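Local coordinates for aminotransferase class-III (Sphaerobacter thermophilus DSM 20745, PDB 6K8H), which is a class-III aminotransferase, also called an omega-transaminase, of the pyridoxal-phosphate-dependent aminotransferase superfamily, seen here as an assembly of two chains, at residues 11-16 and 41-46; 64-69 and 410-415. All coordinates share one frame; numbering follows the deposited sequence.

Contact 1: residues 11-16 and 41-46; sequences VYREPG and SAPYPP
The carbonyl oxygen of Tyr12 is gripped by two hydroxyls, that of Ser17 and that of Tyr44, whose OH donates to Tyr12 O over 2.8 Å. The Tyr44 hydroxyl arrives in the carbonyl plane, on a lone pair, and Tyr12 O in turn lies at the edge of the Tyr44 ring. The Tyr12 ring is covered on both faces: Pro46 CB sits over the centre of one, 3.5 Å from the ring centroid, in a CH-pi contact, while Arg13 CG lies against the opposite face, offset toward the rim. With CG between its backbone N and carbonyl carbon (chi1 78°), Tyr12 runs alongside Pro46 and carries its hydroxyl to a water. That water lies 3.0 Å from Tyr12 OH and 2.7 Å from Ser41 OG, and it donates to Tyr44 O over 2.9 Å. Arg13, extended from CG to NE, reaches across the Tyr12 ring, so that its guanidinium lies over Tyr12 OH; its NH1 donates to Ala42 O at 3.1 Å, with that oxygen near the guanidinium plane, and its NE forms a salt bridge with Glu404. The two loops meet beside the start of helix 18-29, whose Ala19 touches both tyrosines. Strand 48-52 follows 41-46, helix 393-408 supplies Glu404, and Pro45 and Pro46 pack on Pro100 and Met99 of the second subunit, respectively.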
ATOM      1  N   VAL B  11      -7.994 -32.028  -7.279  1.00 17.18           N
ATOM      2  CA  VAL B  11      -9.370 -32.183  -7.741  1.00 18.28           C
ATOM      3  C   VAL B  11      -9.979 -30.855  -8.189  1.00 17.10           C
ATOM      4  O   VAL B  11     -10.944 -30.856  -8.964  1.00 13.75           O
ATOM      5  CB  VAL B  11     -10.243 -32.855  -6.660  1.00 18.55           C
ATOM      6  CG1 VAL B  11      -9.611 -34.160  -6.218  1.00 21.58           C
ATOM      7  CG2 VAL B  11     -10.439 -31.943  -5.471  1.00 20.69           C
ATOM      8  N   TYR B  12      -9.405 -29.719  -7.776  1.00 12.00           N
ATOM      9  CA  TYR B  12      -9.965 -28.421  -8.157  1.00 10.75           C
ATOM     10  C   TYR B  12      -9.962 -28.211  -9.660  1.00 10.84           C
ATOM     11  O   TYR B  12     -10.734 -27.384 -10.154  1.00 11.44           O
ATOM     12  CB  TYR B  12      -9.195 -27.275  -7.480  1.00 11.38           C
ATOM     13  CG  TYR B  12      -7.865 -26.930  -8.133  1.00  9.86           C
ATOM     14  CD1 TYR B  12      -6.707 -27.650  -7.845  1.00  8.07           C
ATOM     15  CD2 TYR B  12      -7.766 -25.874  -9.022  1.00  9.61           C
ATOM     16  CE1 TYR B  12      -5.492 -27.327  -8.445  1.00  9.33           C
ATOM     17  CE2 TYR B  12      -6.565 -25.548  -9.624  1.00  9.29           C
ATOM     18  CZ  TYR B  12      -5.433 -26.283  -9.345  1.00 10.44           C
ATOM     19  OH  TYR B  12      -4.233 -25.939  -9.947  1.00 11.68           O
ATOM     20  N   ARG B  13      -9.108 -28.930 -10.395  1.00 11.06           N
ATOM     21  CA  ARG B  13      -9.054 -28.813 -11.849  1.00 11.19           C
ATOM     22  C   ARG B  13     -10.222 -29.498 -12.555  1.00 14.77           C
ATOM     23  O   ARG B  13     -10.397 -29.292 -13.762  1.00 16.78           O
ATOM     24  CB  ARG B  13      -7.743 -29.405 -12.372  1.00 13.80           C
ATOM     25  CG  ARG B  13      -6.468 -28.761 -11.839  1.00 12.92           C
ATOM     26  CD  ARG B  13      -5.399 -28.868 -12.890  1.00 17.45           C
ATOM     27  NE  ARG B  13      -4.120 -28.235 -12.566  1.00 12.81           N
ATOM     28  CZ  ARG B  13      -3.744 -27.032 -12.992  1.00 16.53           C
ATOM     29  NH1 ARG B  13      -4.558 -26.291 -13.736  1.00 15.25           N
ATOM     30  NH2 ARG B  13      -2.544 -26.565 -12.679  1.00 16.12           N
ATOM     31  N   GLU B  14     -11.017 -30.301 -11.854  1.00 16.12           N
ATOM     32  CA  GLU B  14     -12.121 -30.995 -12.505  1.00 17.08           C
ATOM     33  C   GLU B  14     -13.263 -30.029 -12.814  1.00 18.59           C
ATOM     34  O   GLU B  14     -13.503 -29.085 -12.059  1.00 19.26           O
ATOM     35  CB  GLU B  14     -12.654 -32.119 -11.622  1.00 15.86           C
ATOM     36  CG  GLU B  14     -11.658 -33.209 -11.292  1.00 20.41           C
ATOM     37  CD  GLU B  14     -12.170 -34.113 -10.181  1.00 33.92           C
ATOM     38  OE1 GLU B  14     -13.271 -33.820  -9.665  1.00 40.76           O
ATOM     39  OE2 GLU B  14     -11.486 -35.104  -9.824  1.00 40.06           O
ATOM     40  N   PRO B  15     -14.005 -30.264 -13.898  1.00 22.69           N
ATOM     41  CA  PRO B  15     -15.193 -29.438 -14.162  1.00 22.71           C
ATOM     42  C   PRO B  15     -16.184 -29.523 -13.013  1.00 18.45           C
ATOM     43  O   PRO B  15     -16.327 -30.562 -12.367  1.00 22.46           O
ATOM     44  CB  PRO B  15     -15.772 -30.028 -15.455  1.00 25.20           C
ATOM     45  CG  PRO B  15     -15.019 -31.307 -15.707  1.00 25.03           C
ATOM     46  CD  PRO B  15     -13.703 -31.182 -15.010  1.00 24.56           C
ATOM     47  N   GLY B  16     -16.827 -28.394 -12.726  1.00 26.53           N
ATOM     48  CA  GLY B  16     -17.772 -28.347 -11.634  1.00 22.26           C
ATOM     49  C   GLY B  16     -17.150 -28.376 -10.258  1.00 20.26           C
ATOM     50  O   GLY B  16     -17.872 -28.532  -9.272  1.00 19.58           O
ATOM     51  N   SER B  41      -3.054 -18.956 -11.975  1.00 14.82           N
ATOM     52  CA  SER B  41      -2.509 -20.042 -12.776  1.00 16.97           C
ATOM     53  C   SER B  41      -3.623 -20.583 -13.658  1.00 17.35           C
ATOM     54  O   SER B  41      -4.803 -20.522 -13.295  1.00 18.11           O
ATOM     55  CB  SER B  41      -1.919 -21.158 -11.898  1.00 23.05           C
ATOM     56  OG  SER B  41      -2.858 -21.613 -10.935  1.00 18.97           O
ATOM     57  N   ALA B  42      -3.234 -21.111 -14.856  1.00 16.42           N
ATOM     58  CA  ALA B  42      -4.170 -21.463 -15.915  1.00 16.31           C
ATOM     59  C   ALA B  42      -4.614 -22.921 -15.801  1.00 19.04           C
ATOM     60  O   ALA B  42      -3.842 -23.781 -15.361  1.00 17.22           O
ATOM     61  CB  ALA B  42      -3.533 -21.238 -17.283  1.00 21.27           C
ATOM     62  N   PRO B  43      -5.855 -23.240 -16.206  1.00 19.73           N
ATOM     63  CA  PRO B  43      -6.903 -22.327 -16.692  1.00 16.76           C
ATOM     64  C   PRO B  43      -7.490 -21.427 -15.598  1.00 16.52           C
ATOM     65  O   PRO B  43      -7.981 -20.340 -15.886  1.00 16.47           O
ATOM     66  CB  PRO B  43      -7.991 -23.273 -17.231  1.00 14.18           C
ATOM     67  CG  PRO B  43      -7.450 -24.635 -17.153  1.00 19.35           C
ATOM     68  CD  PRO B  43      -6.285 -24.647 -16.227  1.00 15.40           C
ATOM     69  N   TYR B  44      -7.474 -21.898 -14.355  1.00 16.07           N
ATOM     70  CA  TYR B  44      -7.930 -21.114 -13.216  1.00 15.38           C
ATOM     71  C   TYR B  44      -7.218 -21.625 -11.987  1.00 14.71           C
ATOM     72  O   TYR B  44      -6.825 -22.801 -11.945  1.00 11.72           O
ATOM     73  CB  TYR B  44      -9.449 -21.194 -13.024  1.00 12.27           C
ATOM     74  CG  TYR B  44      -9.992 -22.591 -12.928  1.00 15.19           C
ATOM     75  CD1 TYR B  44     -10.012 -23.277 -11.713  1.00 10.11           C
ATOM     76  CD2 TYR B  44     -10.510 -23.227 -14.049  1.00 16.48           C
ATOM     77  CE1 TYR B  44     -10.532 -24.565 -11.634  1.00 13.90           C
ATOM     78  CE2 TYR B  44     -11.020 -24.513 -13.975  1.00 14.39           C
ATOM     79  CZ  TYR B  44     -11.036 -25.173 -12.772  1.00 13.52           C
ATOM     80  OH  TYR B  44     -11.560 -26.443 -12.701  1.00 15.42           O
ATOM     81  N   PRO B  45      -7.008 -20.788 -10.976  1.00 11.92           N
ATOM     82  CA  PRO B  45      -6.255 -21.223  -9.805  1.00 13.63           C
ATOM     83  C   PRO B  45      -7.151 -21.955  -8.821  1.00 10.99           C
ATOM     84  O   PRO B  45      -8.385 -21.858  -8.898  1.00  9.63           O
ATOM     85  CB  PRO B  45      -5.734 -19.903  -9.217  1.00 12.40           C
ATOM     86  CG  PRO B  45      -6.799 -18.908  -9.581  1.00 13.92           C
ATOM     87  CD  PRO B  45      -7.371 -19.355 -10.904  1.00 14.02           C
ATOM     88  N   PRO B  46      -6.577 -22.690  -7.875  1.00  9.45           N
ATOM     89  CA  PRO B  46      -7.383 -23.193  -6.761  1.00  9.55           C
ATOM     90  C   PRO B  46      -7.716 -22.042  -5.818  1.00 11.11           C
ATOM     91  O   PRO B  46      -7.007 -21.035  -5.763  1.00 12.59           O
ATOM     92  CB  PRO B  46      -6.454 -24.217  -6.111  1.00 11.30           C
ATOM     93  CG  PRO B  46      -5.082 -23.576  -6.291  1.00 10.68           C
ATOM     94  CD  PRO B  46      -5.139 -22.921  -7.657  1.00  8.40           C
TER
HETATM   95  O   HOH W   1      -4.112 -23.778 -11.986  1.00 11.78           O
HETATM   96  O   HOH W   2      -7.460 -25.550 -13.450  1.00 13.04           O
HETATM   97  O   HOH W   3      -1.728 -24.237 -14.045  1.00 18.69           O

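Contact 2: residues 64-69 and 410-415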
ATOM      1  N   ARG B  64      -3.072 -29.270   1.797  1.00  8.89           N
ATOM      2  CA  ARG B  64      -1.669 -29.348   1.419  1.00  9.07           C
ATOM      3  C   ARG B  64      -0.823 -28.695   2.505  1.00 11.13           C
ATOM      4  O   ARG B  64      -1.265 -27.762   3.177  1.00 10.83           O
ATOM      5  CB  ARG B  64      -1.408 -28.667   0.063  1.00 11.55           C
ATOM      6  CG  ARG B  64      -2.284 -29.157  -1.101  1.00 10.33           C
ATOM      7  CD  ARG B  64      -2.111 -28.275  -2.355  1.00  9.09           C
ATOM      8  NE  ARG B  64      -2.838 -28.818  -3.513  1.00 10.38           N
ATOM      9  CZ  ARG B  64      -4.096 -28.515  -3.840  1.00 12.36           C
ATOM     10  NH1 ARG B  64      -4.796 -27.656  -3.103  1.00  8.63           N
ATOM     11  NH2 ARG B  64      -4.659 -29.059  -4.922  1.00 11.32           N
ATOM     12  N   LEU B  65       0.401 -29.185   2.673  1.00  9.41           N
ATOM     13  CA  LEU B  65       1.357 -28.474   3.516  1.00  9.38           C
ATOM     14  C   LEU B  65       1.796 -27.200   2.804  1.00  9.03           C
ATOM     15  O   LEU B  65       2.200 -27.241   1.636  1.00 11.53           O
ATOM     16  CB  LEU B  65       2.566 -29.358   3.818  1.00 12.34           C
ATOM     17  CG  LEU B  65       2.340 -30.501   4.812  1.00 14.92           C
ATOM     18  CD1 LEU B  65       3.573 -31.376   4.873  1.00 14.56           C
ATOM     19  CD2 LEU B  65       2.001 -29.942   6.193  1.00 12.12           C
ATOM     20  N   ASP B  66       1.708 -26.064   3.498  1.00  9.49           N
ATOM     21  CA  ASP B  66       1.902 -24.752   2.875  1.00  6.23           C
ATOM     22  C   ASP B  66       3.368 -24.347   3.003  1.00  9.26           C
ATOM     23  O   ASP B  66       3.829 -24.010   4.100  1.00  8.09           O
ATOM     24  CB  ASP B  66       0.993 -23.705   3.518  1.00  6.91           C
ATOM     25  CG  ASP B  66       0.940 -22.399   2.730  1.00  8.07           C
ATOM     26  OD1 ASP B  66       1.863 -22.129   1.937  1.00  8.85           O
ATOM     27  OD2 ASP B  66      -0.035 -21.626   2.902  1.00  9.75           O
ATOM     28  N   PHE B  67       4.104 -24.416   1.890  1.00  7.83           N
ATOM     29  CA  PHE B  67       5.469 -23.913   1.807  1.00  8.60           C
ATOM     30  C   PHE B  67       5.556 -22.599   1.034  1.00  7.84           C
ATOM     31  O   PHE B  67       6.639 -22.227   0.569  1.00  9.62           O
ATOM     32  CB  PHE B  67       6.389 -24.951   1.177  1.00  9.01           C
ATOM     33  CG  PHE B  67       6.641 -26.135   2.054  1.00  7.00           C
ATOM     34  CD1 PHE B  67       5.711 -27.157   2.141  1.00  6.95           C
ATOM     35  CD2 PHE B  67       7.806 -26.227   2.795  1.00  8.62           C
ATOM     36  CE1 PHE B  67       5.947 -28.273   2.953  1.00  7.02           C
ATOM     37  CE2 PHE B  67       8.051 -27.324   3.609  1.00  8.14           C
ATOM     38  CZ  PHE B  67       7.120 -28.343   3.691  1.00  7.05           C
ATOM     39  N   VAL B  68       4.440 -21.895   0.873  1.00  7.98           N
ATOM     40  CA  VAL B  68       4.424 -20.569   0.265  1.00  9.70           C
ATOM     41  C   VAL B  68       4.158 -19.496   1.308  1.00  9.02           C
ATOM     42  O   VAL B  68       4.861 -18.489   1.360  1.00  8.88           O
ATOM     43  CB  VAL B  68       3.392 -20.487  -0.882  1.00  9.83           C
ATOM     44  CG1 VAL B  68       3.473 -19.126  -1.582  1.00  9.27           C
ATOM     45  CG2 VAL B  68       3.586 -21.630  -1.864  1.00  8.78           C
ATOM     46  N   ASN B  69       3.133 -19.699   2.144  1.00  8.04           N
ATOM     47  CA  ASN B  69       2.833 -18.822   3.275  1.00 10.04           C
ATOM     48  C   ASN B  69       2.723 -17.364   2.839  1.00  9.58           C
ATOM     49  O   ASN B  69       3.381 -16.469   3.381  1.00  8.06           O
ATOM     50  CB  ASN B  69       3.874 -18.998   4.373  1.00  8.97           C
ATOM     51  CG  ASN B  69       3.968 -20.430   4.831  1.00 12.72           C
ATOM     52  OD1 ASN B  69       4.945 -21.134   4.536  1.00 13.87           O
ATOM     53  ND2 ASN B  69       2.942 -20.885   5.542  1.00  8.96           N
ATOM     54  N   GLY B 410      -0.128 -33.166  -1.850  1.00 11.73           N
ATOM     55  CA  GLY B 410      -0.205 -32.530  -0.555  1.00 11.81           C
ATOM     56  C   GLY B 410       0.857 -31.491  -0.278  1.00 11.33           C
ATOM     57  O   GLY B 410       1.085 -31.163   0.889  1.00  9.99           O
ATOM     58  N   ILE B 411       1.511 -30.955  -1.308  1.00  9.29           N
ATOM     59  CA  ILE B 411       2.538 -29.926  -1.140  1.00  9.25           C
ATOM     60  C   ILE B 411       2.177 -28.702  -1.981  1.00  8.45           C
ATOM     61  O   ILE B 411       1.980 -28.804  -3.197  1.00  9.76           O
ATOM     62  CB  ILE B 411       3.939 -30.439  -1.527  1.00  9.81           C
ATOM     63  CG1 ILE B 411       4.332 -31.674  -0.703  1.00  8.55           C
ATOM     64  CG2 ILE B 411       4.969 -29.323  -1.342  1.00  5.31           C
ATOM     65  CD1 ILE B 411       4.651 -31.380   0.752  1.00  8.82           C
ATOM     66  N   PHE B 412       2.118 -27.547  -1.334  1.00 10.74           N
ATOM     67  CA  PHE B 412       1.864 -26.270  -1.989  1.00  9.64           C
ATOM     68  C   PHE B 412       3.168 -25.482  -1.959  1.00  8.12           C
ATOM     69  O   PHE B 412       3.619 -25.068  -0.888  1.00  7.36           O
ATOM     70  CB  PHE B 412       0.731 -25.526  -1.277  1.00 10.79           C
ATOM     71  CG  PHE B 412       0.433 -24.153  -1.830  1.00 10.47           C
ATOM     72  CD1 PHE B 412       0.321 -23.932  -3.194  1.00 14.02           C
ATOM     73  CD2 PHE B 412       0.227 -23.091  -0.965  1.00 10.43           C
ATOM     74  CE1 PHE B 412       0.041 -22.655  -3.689  1.00 15.18           C
ATOM     75  CE2 PHE B 412      -0.050 -21.816  -1.433  1.00 11.02           C
ATOM     76  CZ  PHE B 412      -0.149 -21.599  -2.808  1.00 15.23           C
ATOM     77  N   ILE B 413       3.779 -25.290  -3.130  1.00  6.36           N
ATOM     78  CA  ILE B 413       5.016 -24.530  -3.268  1.00  8.52           C
ATOM     79  C   ILE B 413       4.846 -23.612  -4.476  1.00 10.64           C
ATOM     80  O   ILE B 413       3.930 -23.787  -5.279  1.00 12.59           O
ATOM     81  CB  ILE B 413       6.266 -25.441  -3.416  1.00  8.11           C
ATOM     82  CG1 ILE B 413       7.557 -24.658  -3.118  1.00  7.44           C
ATOM     83  CG2 ILE B 413       6.281 -26.119  -4.788  1.00  9.95           C
ATOM     84  CD1 ILE B 413       8.745 -25.537  -2.766  1.00  9.37           C
ATOM     85  N   THR B 414       5.705 -22.591  -4.578  1.00  7.09           N
ATOM     86  CA  THR B 414       5.603 -21.698  -5.724  1.00 10.79           C
ATOM     87  C   THR B 414       5.947 -22.433  -7.018  1.00  9.53           C
ATOM     88  O   THR B 414       6.670 -23.436  -7.007  1.00 10.23           O
ATOM     89  CB  THR B 414       6.522 -20.483  -5.584  1.00 10.49           C
ATOM     90  OG1 THR B 414       7.894 -20.896  -5.622  1.00  7.74           O
ATOM     91  CG2 THR B 414       6.226 -19.718  -4.297  1.00 12.20           C
ATOM     92  N   PRO B 415       5.463 -21.932  -8.154  1.00 10.88           N
ATOM     93  CA  PRO B 415       5.827 -22.556  -9.437  1.00 11.62           C
ATOM     94  C   PRO B 415       7.325 -22.634  -9.680  1.00 10.80           C
ATOM     95  O   PRO B 415       7.774 -23.549 -10.377  1.00 12.81           O
ATOM     96  CB  PRO B 415       5.138 -21.656 -10.466  1.00 13.39           C
ATOM     97  CG  PRO B 415       3.954 -21.096  -9.726  1.00 19.22           C
ATOM     98  CD  PRO B 415       4.413 -20.903  -8.306  1.00 13.19           C
TER
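Segments 64-69 and 410-415 run parallel, their end-to-end directions 18° apart, with Leu65 paired to Ile411 and Asp66 to Phe412. The bonds alternate as in a parallel sheet: Leu65 N donates to Gly410 O (2.8 Å), Phe412 N to Leu65 O (3.0 Å), and Phe67 N to Phe412 O (2.9 Å). Leu65 therefore uses both its N-H and its carbonyl on the residues flanking Ile411.

Leu65 and Ile411 share one face of the sheet, where helix 427-445 packs on both, and beyond them Phe67 CE1 meets Ile411 CD1 at 4.0 Å. Phe412 and Asp66 occupy the other face. With CG anti to the backbone N (chi1 177°), the Phe412 ring lies beneath Val68, whose CG2 stands over its centre, 3.7 Å from the centroid and 12° off the normal, a CH-pi contact. Asp66 runs side by side with this ring, its CG at the ring edge and its OD1 3.5 Å from Phe412 CD2. The same OD1 accepts from Val68 N (2.8 Å) nearly along the C-O axis and from Asn69 N (2.7 Å) above the carboxylate plane; the bond from Val68 N makes an Asx turn, and with that from Asn69 N an Asx motif, as the chain leaves the strand. Arg64 lays its CB against Phe412, while its guanidinium forms a salt bridge with Asp58 and a bond to Met407 O.

The buried carboxylate of Asp66 is thus held on both oxygens, since OD2 bonds His78, and two amides on OD1 would be expected to favour its ionised form. Because those amides include that of Val68, the carboxylate probably steadies the turn from which Val68 reaches over Phe412.

In the fold
From the N terminus, contact 1 comes first, joining 11-16 to 41-46 and closing a short loop that contains helix 18-29. Only after it is complete does the chain pass through strands 48-52 and 55-58 into 64-69, where contact 2 opens; its partner 410-415 follows after 340 intervening residues. The two closures stand in series, neither nested nor crossed. The long stretch that contact 2 closes contains the seven-stranded sheet, and the contact sets strand 411-412 beside 63-66 as an outermost strand of the four-stranded sheet. The centres are about 16 Å apart, yet Tyr12 touches Arg64, linking the N-terminal loop to that sheet, and Met99 of the second subunit packs against both contacts.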